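PDB 5BN3: V-type ATP synthase alpha chain from Nanoarchaeum equitans Kin4-M, which belongs to the alpha/beta family of rotary ATPase subunits as an A subunit, with a P-loop nucleotide-binding domain that holds ADP here. Local coordinates for residues 8-13 with 330-335; 118-123 with 152-157. All blocks are in the same frame, centred on the assembly; numbering follows the deposited sequence.

Interaction 1: 8-13 with 330-335; sequences NGPLVI and REISSR
Arg335, at the C-terminal end of helix 322-335, lays its side chain against the tight turn formed by Asn8 to Leu11. Arg335 NH1 donates to Asn8 OD1 at 2.7 Å, the donor standing 36° above the amide's carbonyl plane, and the amide and guanidinium planes are nearly perpendicular (84°). One helical turn back, Arg335 NH2 meets Glu331 OE2 on its syn side at 2.6 Å, a salt bridge lying in the guanidinium plane, with a weaker bond from NE to the same oxygen. Held from both ends, the guanidinium has little freedom to rotate, and Gly9 CA rests 3.8 Å above the centre of one face. Glycine suits this place: the type II' turn needs positive phi at Gly9, and having no side chain lets the guanidinium face lie on its CA. With CG beside the backbone N, the arginine bends at chi2 (-70°) and swings the guanidinium between Glu331 and the turn. Near its base, Arg335 CB lies 3.9 Å from Leu11 CD2. Pro10, rigid and apolar, sets its CG 3.8 Å from Ile332 CD1. The turn joins strands 3-8 and 11-15 of the N-terminal barrel; Ile332 also touches Gln46 on strand 42-47, and Tyr254 of the NEQ263 chain packs on Glu331 and Arg335.

Interaction 2: 118-123 with 152-157; sequences PKKKKG and GKIEEI
Ile154 and Ile157 offer their side chains to loop 118-123, and Gly123 N donates to Ile154 O at 2.7 Å, nearly straight (167°) and in the carbonyl plane. Glycine fits the loop's end because phi is positive, a backbone shape that would press a CB against the preceding carbonyl. Ile154 can be followed outward: CB lies 3.8 Å from Lys121 O; CG2 stays near that oxygen and reaches Lys122 CA at 4.1 Å; CG1, placed beside the backbone N by chi1 of -61°, carries CD1 toward the loop, 3.7 Å from Lys121 O and tight against Lys120 CB at 3.4 Å. Lys120 thus lends its aliphatic base to the packing while its amine leads away. Ile157, with CG1 anti to the backbone N (chi1 -179°), extends CD1 to Pro118 CB at 3.7 Å, its CG2 lying near Lys122 N. The straight chain of Lys122 runs past Glu155 O, and its NZ stops 4.5 Å from Glu156 OE2, beyond a salt bridge. Lys153 CE comes 3.2 Å from Gly123 O. Carbon groups therefore pack against both carbons and carbonyl oxygens, a single backbone hydrogen bond crosses between the segments, and opposite charges probably add only a mild attraction at the surface.

Overall arrangement
From the N terminus, the chain first makes the strand turn at 8-13 in the six-stranded antiparallel barrel sheet, then runs on to the barrel-sandwich domain. There interaction 2 closes a short loop, about half of it strand and none of it helix, between 118-123 and 152-157, bringing the connection after strand 114-118 over strand 152-157 and so linking two four-stranded sheets of that domain. The chain next enters the nucleotide-binding domain, where helix 322-335 returns to the N-terminal turn and interaction 1 closes a loop of more than 300 residues. Interaction 2 is nested inside it. Their centres lie about 49 Å apart: one contact ties two domains together, the other works within one.

Interaction 1: 8-13 with 330-335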
# COMPACT_ATOMS: atom_id res chain seq x y z
N ASN A 8 -29.79 11.66 -1.65
CA ASN A 8 -28.41 11.39 -1.26
C ASN A 8 -27.48 11.85 -2.37
O ASN A 8 -27.19 11.09 -3.30
CB ASN A 8 -28.23 9.89 -0.98
CG ASN A 8 -26.84 9.56 -0.45
OD1 ASN A 8 -26.05 10.44 -0.12
ND2 ASN A 8 -26.55 8.27 -0.35
N GLY A 9 -27.02 13.09 -2.28
CA GLY A 9 -26.23 13.68 -3.34
C GLY A 9 -27.02 13.71 -4.64
O GLY A 9 -28.17 14.12 -4.66
N PRO A 10 -26.39 13.24 -5.73
CA PRO A 10 -27.00 13.21 -7.06
C PRO A 10 -28.00 12.07 -7.20
O PRO A 10 -28.62 11.94 -8.25
CB PRO A 10 -25.80 12.94 -7.98
CG PRO A 10 -24.88 12.13 -7.13
CD PRO A 10 -25.02 12.69 -5.74
N LEU A 11 -28.14 11.25 -6.16
CA LEU A 11 -29.08 10.13 -6.19
C LEU A 11 -30.39 10.43 -5.47
O LEU A 11 -30.39 10.81 -4.29
CB LEU A 11 -28.45 8.87 -5.59
CG LEU A 11 -29.34 7.62 -5.58
CD1 LEU A 11 -29.51 7.08 -6.98
CD2 LEU A 11 -28.79 6.54 -4.65
N VAL A 12 -31.50 10.27 -6.17
CA VAL A 12 -32.83 10.40 -5.57
C VAL A 12 -33.55 9.05 -5.62
O VAL A 12 -33.56 8.38 -6.66
CB VAL A 12 -33.66 11.48 -6.28
CG1 VAL A 12 -35.15 11.32 -5.97
CG2 VAL A 12 -33.18 12.86 -5.88
N ILE A 13 -34.14 8.65 -4.50
CA ILE A 13 -34.96 7.45 -4.46
C ILE A 13 -36.43 7.86 -4.38
O ILE A 13 -36.81 8.69 -3.55
CB ILE A 13 -34.60 6.54 -3.26
CG1 ILE A 13 -33.14 6.12 -3.35
CG2 ILE A 13 -35.50 5.31 -3.23
CD1 ILE A 13 -32.64 5.35 -2.15
N ARG A 330 -18.17 6.51 -10.06
CA ARG A 330 -17.78 6.10 -8.71
C ARG A 330 -18.70 6.72 -7.67
O ARG A 330 -19.09 6.06 -6.70
CB ARG A 330 -16.33 6.52 -8.45
CG ARG A 330 -15.81 6.19 -7.07
CD ARG A 330 -14.75 7.21 -6.66
NE ARG A 330 -13.37 6.73 -6.81
CZ ARG A 330 -12.33 7.53 -7.00
NH1 ARG A 330 -12.49 8.84 -7.07
NH2 ARG A 330 -11.11 7.01 -7.12
N GLU A 331 -19.05 7.99 -7.86
CA GLU A 331 -19.94 8.68 -6.93
C GLU A 331 -21.35 8.10 -6.92
O GLU A 331 -21.93 7.87 -5.86
CB GLU A 331 -19.97 10.19 -7.22
CG GLU A 331 -21.14 10.94 -6.59
CD GLU A 331 -20.98 11.19 -5.09
OE1 GLU A 331 -20.27 10.41 -4.41
OE2 GLU A 331 -21.57 12.16 -4.59
N ILE A 332 -21.90 7.85 -8.11
CA ILE A 332 -23.22 7.24 -8.23
C ILE A 332 -23.22 5.85 -7.58
O ILE A 332 -24.12 5.51 -6.81
CB ILE A 332 -23.65 7.08 -9.71
CG1 ILE A 332 -23.67 8.43 -10.43
CG2 ILE A 332 -25.00 6.39 -9.80
CD1 ILE A 332 -24.63 9.44 -9.83
N SER A 333 -22.20 5.07 -7.91
CA SER A 333 -22.03 3.73 -7.36
C SER A 333 -21.96 3.76 -5.83
O SER A 333 -22.54 2.90 -5.16
CB SER A 333 -20.77 3.09 -7.94
OG SER A 333 -20.70 1.71 -7.62
N SER A 334 -21.27 4.76 -5.30
CA SER A 334 -21.13 4.92 -3.85
C SER A 334 -22.46 5.21 -3.16
O SER A 334 -22.75 4.63 -2.11
CB SER A 334 -20.12 6.03 -3.55
OG SER A 334 -20.10 6.33 -2.17
N ARG A 335 -23.25 6.10 -3.75
CA ARG A 335 -24.56 6.45 -3.19
C ARG A 335 -25.52 5.26 -3.26
O ARG A 335 -26.36 5.08 -2.38
CB ARG A 335 -25.16 7.64 -3.94
CG ARG A 335 -24.26 8.86 -4.07
CD ARG A 335 -24.05 9.58 -2.75
NE ARG A 335 -23.26 10.80 -2.93
CZ ARG A 335 -23.18 11.77 -2.03
NH1 ARG A 335 -23.83 11.68 -0.88
NH2 ARG A 335 -22.44 12.85 -2.28

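Interaction 2: 118-123 with 152-157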
# COMPACT_ATOMS: atom_id res chain seq x y z
N PRO A 118 -33.61 19.81 -51.61
CA PRO A 118 -33.92 18.38 -51.67
C PRO A 118 -33.01 17.61 -52.62
O PRO A 118 -32.51 18.18 -53.59
CB PRO A 118 -35.37 18.36 -52.18
CG PRO A 118 -35.50 19.61 -52.97
CD PRO A 118 -34.65 20.63 -52.26
N LYS A 119 -32.78 16.33 -52.33
CA LYS A 119 -31.98 15.49 -53.19
C LYS A 119 -32.79 14.30 -53.67
O LYS A 119 -32.30 13.42 -54.37
CB LYS A 119 -30.72 15.01 -52.46
CG LYS A 119 -29.69 16.11 -52.25
CD LYS A 119 -29.34 16.78 -53.57
CE LYS A 119 -28.22 17.79 -53.41
NZ LYS A 119 -27.82 18.38 -54.72
N LYS A 120 -34.06 14.28 -53.26
CA LYS A 120 -34.99 13.24 -53.69
C LYS A 120 -36.20 13.89 -54.34
O LYS A 120 -36.49 15.06 -54.10
CB LYS A 120 -35.43 12.40 -52.50
CG LYS A 120 -34.29 11.78 -51.70
CD LYS A 120 -33.47 10.81 -52.53
CE LYS A 120 -33.75 9.37 -52.15
NZ LYS A 120 -32.54 8.51 -52.29
N LYS A 121 -36.90 13.12 -55.17
CA LYS A 121 -38.11 13.61 -55.81
C LYS A 121 -39.34 12.95 -55.21
O LYS A 121 -39.24 11.91 -54.55
CB LYS A 121 -38.07 13.34 -57.32
CG LYS A 121 -36.97 14.08 -58.05
CD LYS A 121 -36.99 13.75 -59.54
CE LYS A 121 -35.94 14.54 -60.30
NZ LYS A 121 -35.96 14.20 -61.75
N LYS A 122 -40.50 13.56 -55.44
CA LYS A 122 -41.77 12.97 -55.06
C LYS A 122 -41.92 11.62 -55.76
O LYS A 122 -41.59 11.49 -56.94
CB LYS A 122 -42.90 13.91 -55.47
CG LYS A 122 -44.30 13.51 -55.02
CD LYS A 122 -45.31 14.53 -55.52
CE LYS A 122 -46.74 14.04 -55.34
NZ LYS A 122 -47.70 14.91 -56.07
N GLY A 123 -42.38 10.61 -55.03
CA GLY A 123 -42.55 9.29 -55.61
C GLY A 123 -41.33 8.40 -55.43
O GLY A 123 -41.41 7.19 -55.66
N GLY A 152 -40.07 4.13 -46.90
CA GLY A 152 -41.28 4.21 -47.69
C GLY A 152 -41.18 5.19 -48.85
O GLY A 152 -40.08 5.61 -49.22
N LYS A 153 -42.33 5.55 -49.41
CA LYS A 153 -42.36 6.42 -50.57
C LYS A 153 -42.54 7.88 -50.17
O LYS A 153 -43.30 8.20 -49.25
CB LYS A 153 -43.47 5.99 -51.53
CG LYS A 153 -43.04 5.96 -52.98
CD LYS A 153 -43.91 5.02 -53.80
CE LYS A 153 -43.23 4.67 -55.11
NZ LYS A 153 -44.03 3.71 -55.91
N ILE A 154 -41.83 8.76 -50.86
CA ILE A 154 -41.96 10.19 -50.64
C ILE A 154 -43.25 10.69 -51.26
O ILE A 154 -43.36 10.80 -52.49
CB ILE A 154 -40.76 10.94 -51.22
CG1 ILE A 154 -39.48 10.47 -50.51
CG2 ILE A 154 -40.93 12.44 -51.05
CD1 ILE A 154 -38.23 11.02 -51.10
N GLU A 155 -44.24 10.97 -50.42
CA GLU A 155 -45.55 11.41 -50.88
C GLU A 155 -45.54 12.91 -51.11
O GLU A 155 -46.35 13.45 -51.86
CB GLU A 155 -46.62 11.03 -49.85
CG GLU A 155 -46.61 9.55 -49.47
CD GLU A 155 -47.61 9.21 -48.38
OE1 GLU A 155 -47.81 10.05 -47.48
OE2 GLU A 155 -48.18 8.10 -48.42
N GLU A 156 -44.60 13.59 -50.45
CA GLU A 156 -44.46 15.03 -50.54
C GLU A 156 -43.06 15.43 -50.09
O GLU A 156 -42.56 14.91 -49.10
CB GLU A 156 -45.50 15.71 -49.64
CG GLU A 156 -46.14 16.94 -50.23
CD GLU A 156 -47.21 16.60 -51.24
OE1 GLU A 156 -47.95 15.61 -51.03
OE2 GLU A 156 -47.32 17.32 -52.25
N ILE A 157 -42.42 16.34 -50.82
CA ILE A 157 -41.14 16.89 -50.39
C ILE A 157 -40.98 18.34 -50.85
O ILE A 157 -41.20 18.66 -52.02
CB ILE A 157 -39.93 16.02 -50.84
CG1 ILE A 157 -38.62 16.63 -50.33
CG2 ILE A 157 -39.91 15.85 -52.35
CD1 ILE A 157 -37.40 15.77 -50.58